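Long-range contact in cupin 2 conserved barrel domain protein (PDB 3RNS), which is of unknown function but belongs to the cupin superfamily and appears to hold two beta-barrel halves in one chain: residues G68-E73 / Y93-R98. Residues are numbered along the deposited sequence; the frame is centred on the assembly and turned at random.
Sequences GEIFIE and YSIEAR
The ring of Phe71 meets Glu96 and Ser94 obliquely: its CE2 lies 3.5 Å from Glu96 CD, the ring and carboxylate planes are inclined by 58°, and Ser94 OG comes in beside CD2. With CG anti to its carbonyl carbon (chi1 -55°), the ring leans across the neighbouring strand towards Glu96. The Tyr93 ring, on the opposite face of the sheet, is likewise approached obliquely, by Ile70 CG2 at CD2. Another flat group, the Arg98 guanidinium, receives Glu69 OE1 at its edge, near its plane, through NE. This salt bridge is long, NE to OE1 being 3.3 Å, and its hydrogen bond is weak; the carboxylate stands almost perpendicular, at 89°. The arginine chain folds at its second and third torsions, which brings NE over to Glu69, while NH1 reaches Asp47. Glu69 has a second cation, Lys76, on OE2, and the two partners probably ease its closeness to Glu96.

Between the two backbones, the segments illustrate the antiparallel pairing of a cupin beta-barrel, strand 67-72 lying beside strand 93-97 in a four-stranded sheet. Glu69 and Glu96 form one hydrogen-bonded pair, with Glu96 N to Glu69 O at 2.8 Å; Phe71 and Ser94 form the next, with Phe71 N to Ser94 O at 3.0 Å. The alternation sends Ile70, Ile72, Tyr93 and Ile95 to the other face, where the first three touch strand 83-87 and Ile95 meets Ile50. There Ile70 and Ile95 run alongside each other in the same direction, with Ile70 CD1 3.6 Å from Ile95 CG2. Tyr93 offers its CB to Ile72, whereas its ring turns from strand 67-72 and places OH in a hydrogen bond with Tyr61 OH.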
ATOM      1  N   GLY A  68      10.952  -8.829  -8.965  1.00 40.30           N
ATOM      2  CA  GLY A  68      12.294  -8.319  -8.834  1.00 41.97           C
ATOM      3  C   GLY A  68      13.098  -8.929  -7.718  1.00 44.13           C
ATOM      4  O   GLY A  68      12.678  -9.905  -7.106  1.00 42.88           O
ATOM      5  N   GLU A  69      14.266  -8.340  -7.473  1.00 46.59           N
ATOM      6  CA  GLU A  69      15.224  -8.824  -6.489  1.00 50.36           C
ATOM      7  C   GLU A  69      15.709  -7.645  -5.635  1.00 51.73           C
ATOM      8  O   GLU A  69      15.989  -6.563  -6.170  1.00 50.40           O
ATOM      9  CB  GLU A  69      16.386  -9.507  -7.201  1.00 52.33           C
ATOM     10  CG  GLU A  69      15.908 -10.611  -8.155  1.00 56.52           C
ATOM     11  CD  GLU A  69      17.030 -11.524  -8.693  1.00 62.76           C
ATOM     12  OE1 GLU A  69      18.071 -11.022  -9.173  1.00 66.21           O
ATOM     13  OE2 GLU A  69      16.851 -12.769  -8.653  1.00 66.47           O
ATOM     14  N   ILE A  70      15.769  -7.848  -4.321  1.00 53.82           N
ATOM     15  CA  ILE A  70      16.243  -6.826  -3.412  1.00 55.99           C
ATOM     16  C   ILE A  70      17.516  -7.355  -2.811  1.00 59.53           C
ATOM     17  O   ILE A  70      17.548  -8.495  -2.382  1.00 61.24           O
ATOM     18  CB  ILE A  70      15.256  -6.528  -2.268  1.00 55.91           C
ATOM     19  CG1 ILE A  70      13.787  -6.676  -2.713  1.00 56.40           C
ATOM     20  CG2 ILE A  70      15.483  -5.111  -1.734  1.00 55.47           C
ATOM     21  CD1 ILE A  70      13.197  -5.451  -3.394  1.00 55.91           C
ATOM     22  N   PHE A  71      18.572  -6.561  -2.817  1.00 61.41           N
ATOM     23  CA  PHE A  71      19.809  -6.973  -2.194  1.00 65.19           C
ATOM     24  C   PHE A  71      20.015  -6.029  -1.054  1.00 66.98           C
ATOM     25  O   PHE A  71      20.224  -4.848  -1.278  1.00 66.92           O
ATOM     26  CB  PHE A  71      20.974  -6.890  -3.160  1.00 65.94           C
ATOM     27  CG  PHE A  71      20.761  -7.655  -4.438  1.00 66.84           C
ATOM     28  CD1 PHE A  71      21.260  -8.944  -4.591  1.00 69.67           C
ATOM     29  CD2 PHE A  71      20.064  -7.071  -5.503  1.00 66.83           C
ATOM     30  CE1 PHE A  71      21.070  -9.638  -5.787  1.00 70.09           C
ATOM     31  CE2 PHE A  71      19.859  -7.751  -6.691  1.00 66.23           C
ATOM     32  CZ  PHE A  71      20.361  -9.040  -6.839  1.00 68.40           C
ATOM     33  N   ILE A  72      19.895  -6.543   0.166  1.00 69.64           N
ATOM     34  CA  ILE A  72      20.055  -5.744   1.379  1.00 71.44           C
ATOM     35  C   ILE A  72      21.388  -6.134   1.959  1.00 75.13           C
ATOM     36  O   ILE A  72      21.621  -7.327   2.209  1.00 76.48           O
ATOM     37  CB  ILE A  72      18.953  -6.032   2.441  1.00 70.94           C
ATOM     38  CG1 ILE A  72      17.604  -6.325   1.776  1.00 68.80           C
ATOM     39  CG2 ILE A  72      18.844  -4.870   3.422  1.00 70.63           C
ATOM     40  CD1 ILE A  72      16.396  -6.193   2.696  1.00 67.27           C
ATOM     41  N   GLU A  73      22.257  -5.141   2.173  1.00 77.51           N
ATOM     42  CA  GLU A  73      23.628  -5.383   2.604  1.00 80.82           C
ATOM     43  C   GLU A  73      24.052  -6.776   2.113  1.00 82.30           C
ATOM     44  O   GLU A  73      24.415  -7.650   2.917  1.00 84.24           O
ATOM     45  CB  GLU A  73      23.780  -5.300   4.149  1.00 82.97           C
ATOM     46  CG  GLU A  73      23.393  -3.960   4.842  1.00 83.12           C
ATOM     47  CD  GLU A  73      24.436  -2.841   4.727  1.00 84.92           C
ATOM     48  OE1 GLU A  73      25.623  -3.066   5.081  1.00 88.06           O
ATOM     49  OE2 GLU A  73      24.053  -1.719   4.329  1.00 82.36           O
ATOM     50  N   TYR A  93      20.627  -0.794   0.362  1.00 57.52           N
ATOM     51  CA  TYR A  93      19.969  -1.785  -0.470  1.00 54.12           C
ATOM     52  C   TYR A  93      19.864  -1.316  -1.915  1.00 51.68           C
ATOM     53  O   TYR A  93      20.068  -0.158  -2.238  1.00 49.22           O
ATOM     54  CB  TYR A  93      18.594  -2.173   0.106  1.00 53.02           C
ATOM     55  CG  TYR A  93      17.541  -1.070   0.139  1.00 50.89           C
ATOM     56  CD1 TYR A  93      17.459  -0.188   1.213  1.00 50.51           C
ATOM     57  CD2 TYR A  93      16.621  -0.919  -0.897  1.00 48.50           C
ATOM     58  CE1 TYR A  93      16.509   0.813   1.246  1.00 49.71           C
ATOM     59  CE2 TYR A  93      15.650   0.068  -0.864  1.00 47.55           C
ATOM     60  CZ  TYR A  93      15.597   0.928   0.216  1.00 48.30           C
ATOM     61  OH  TYR A  93      14.659   1.927   0.249  1.00 49.71           O
ATOM     62  N   SER A  94      19.585  -2.266  -2.784  1.00 50.42           N
ATOM     63  CA  SER A  94      19.237  -1.970  -4.144  1.00 49.21           C
ATOM     64  C   SER A  94      18.013  -2.807  -4.460  1.00 47.35           C
ATOM     65  O   SER A  94      17.799  -3.858  -3.826  1.00 48.07           O
ATOM     66  CB  SER A  94      20.406  -2.291  -5.093  1.00 50.42           C
ATOM     67  OG  SER A  94      20.794  -3.654  -4.974  1.00 53.97           O
ATOM     68  N   ILE A  95      17.221  -2.335  -5.425  1.00 45.72           N
ATOM     69  CA  ILE A  95      16.062  -3.081  -5.978  1.00 45.12           C
ATOM     70  C   ILE A  95      16.183  -3.188  -7.503  1.00 44.07           C
ATOM     71  O   ILE A  95      16.254  -2.149  -8.191  1.00 44.81           O
ATOM     72  CB  ILE A  95      14.741  -2.402  -5.666  1.00 44.62           C
ATOM     73  CG1 ILE A  95      14.604  -2.160  -4.147  1.00 48.16           C
ATOM     74  CG2 ILE A  95      13.556  -3.236  -6.163  1.00 43.21           C
ATOM     75  CD1 ILE A  95      13.245  -1.541  -3.733  1.00 47.84           C
ATOM     76  N   GLU A  96      16.229  -4.423  -8.010  1.00 42.10           N
ATOM     77  CA  GLU A  96      16.361  -4.698  -9.436  1.00 41.93           C
ATOM     78  C   GLU A  96      15.064  -5.263  -9.981  1.00 39.52           C
ATOM     79  O   GLU A  96      14.455  -6.168  -9.417  1.00 38.52           O
ATOM     80  CB  GLU A  96      17.509  -5.680  -9.717  1.00 43.40           C
ATOM     81  CG  GLU A  96      18.872  -5.186  -9.295  1.00 48.31           C
ATOM     82  CD  GLU A  96      20.057  -6.114  -9.742  1.00 54.31           C
ATOM     83  OE1 GLU A  96      21.234  -5.753  -9.500  1.00 56.68           O
ATOM     84  OE2 GLU A  96      19.809  -7.188 -10.329  1.00 57.41           O
ATOM     85  N   ALA A  97      14.637  -4.718 -11.096  1.00 38.38           N
ATOM     86  CA  ALA A  97      13.464  -5.218 -11.793  1.00 38.21           C
ATOM     87  C   ALA A  97      13.847  -6.342 -12.781  1.00 40.46           C
ATOM     88  O   ALA A  97      14.664  -6.123 -13.663  1.00 40.79           O
ATOM     89  CB  ALA A  97      12.791  -4.050 -12.545  1.00 34.89           C
ATOM     90  N   ARG A  98      13.213  -7.515 -12.658  1.00 42.56           N
ATOM     91  CA  ARG A  98      13.398  -8.633 -13.593  1.00 44.70           C
ATOM     92  C   ARG A  98      12.451  -8.526 -14.776  1.00 44.83           C
ATOM     93  O   ARG A  98      12.685  -9.095 -15.809  1.00 46.36           O
ATOM     94  CB  ARG A  98      13.161  -9.969 -12.878  1.00 45.42           C
ATOM     95  CG  ARG A  98      14.207 -10.230 -11.818  1.00 50.74           C
ATOM     96  CD  ARG A  98      15.553 -10.641 -12.439  1.00 57.52           C
ATOM     97  NE  ARG A  98      16.640  -9.844 -11.870  1.00 61.09           N
ATOM     98  CZ  ARG A  98      17.259  -8.840 -12.463  1.00 62.66           C
ATOM     99  NH1 ARG A  98      16.971  -8.478 -13.703  1.00 64.95           N
ATOM    100  NH2 ARG A  98      18.201  -8.200 -11.800  1.00 65.93           N
TER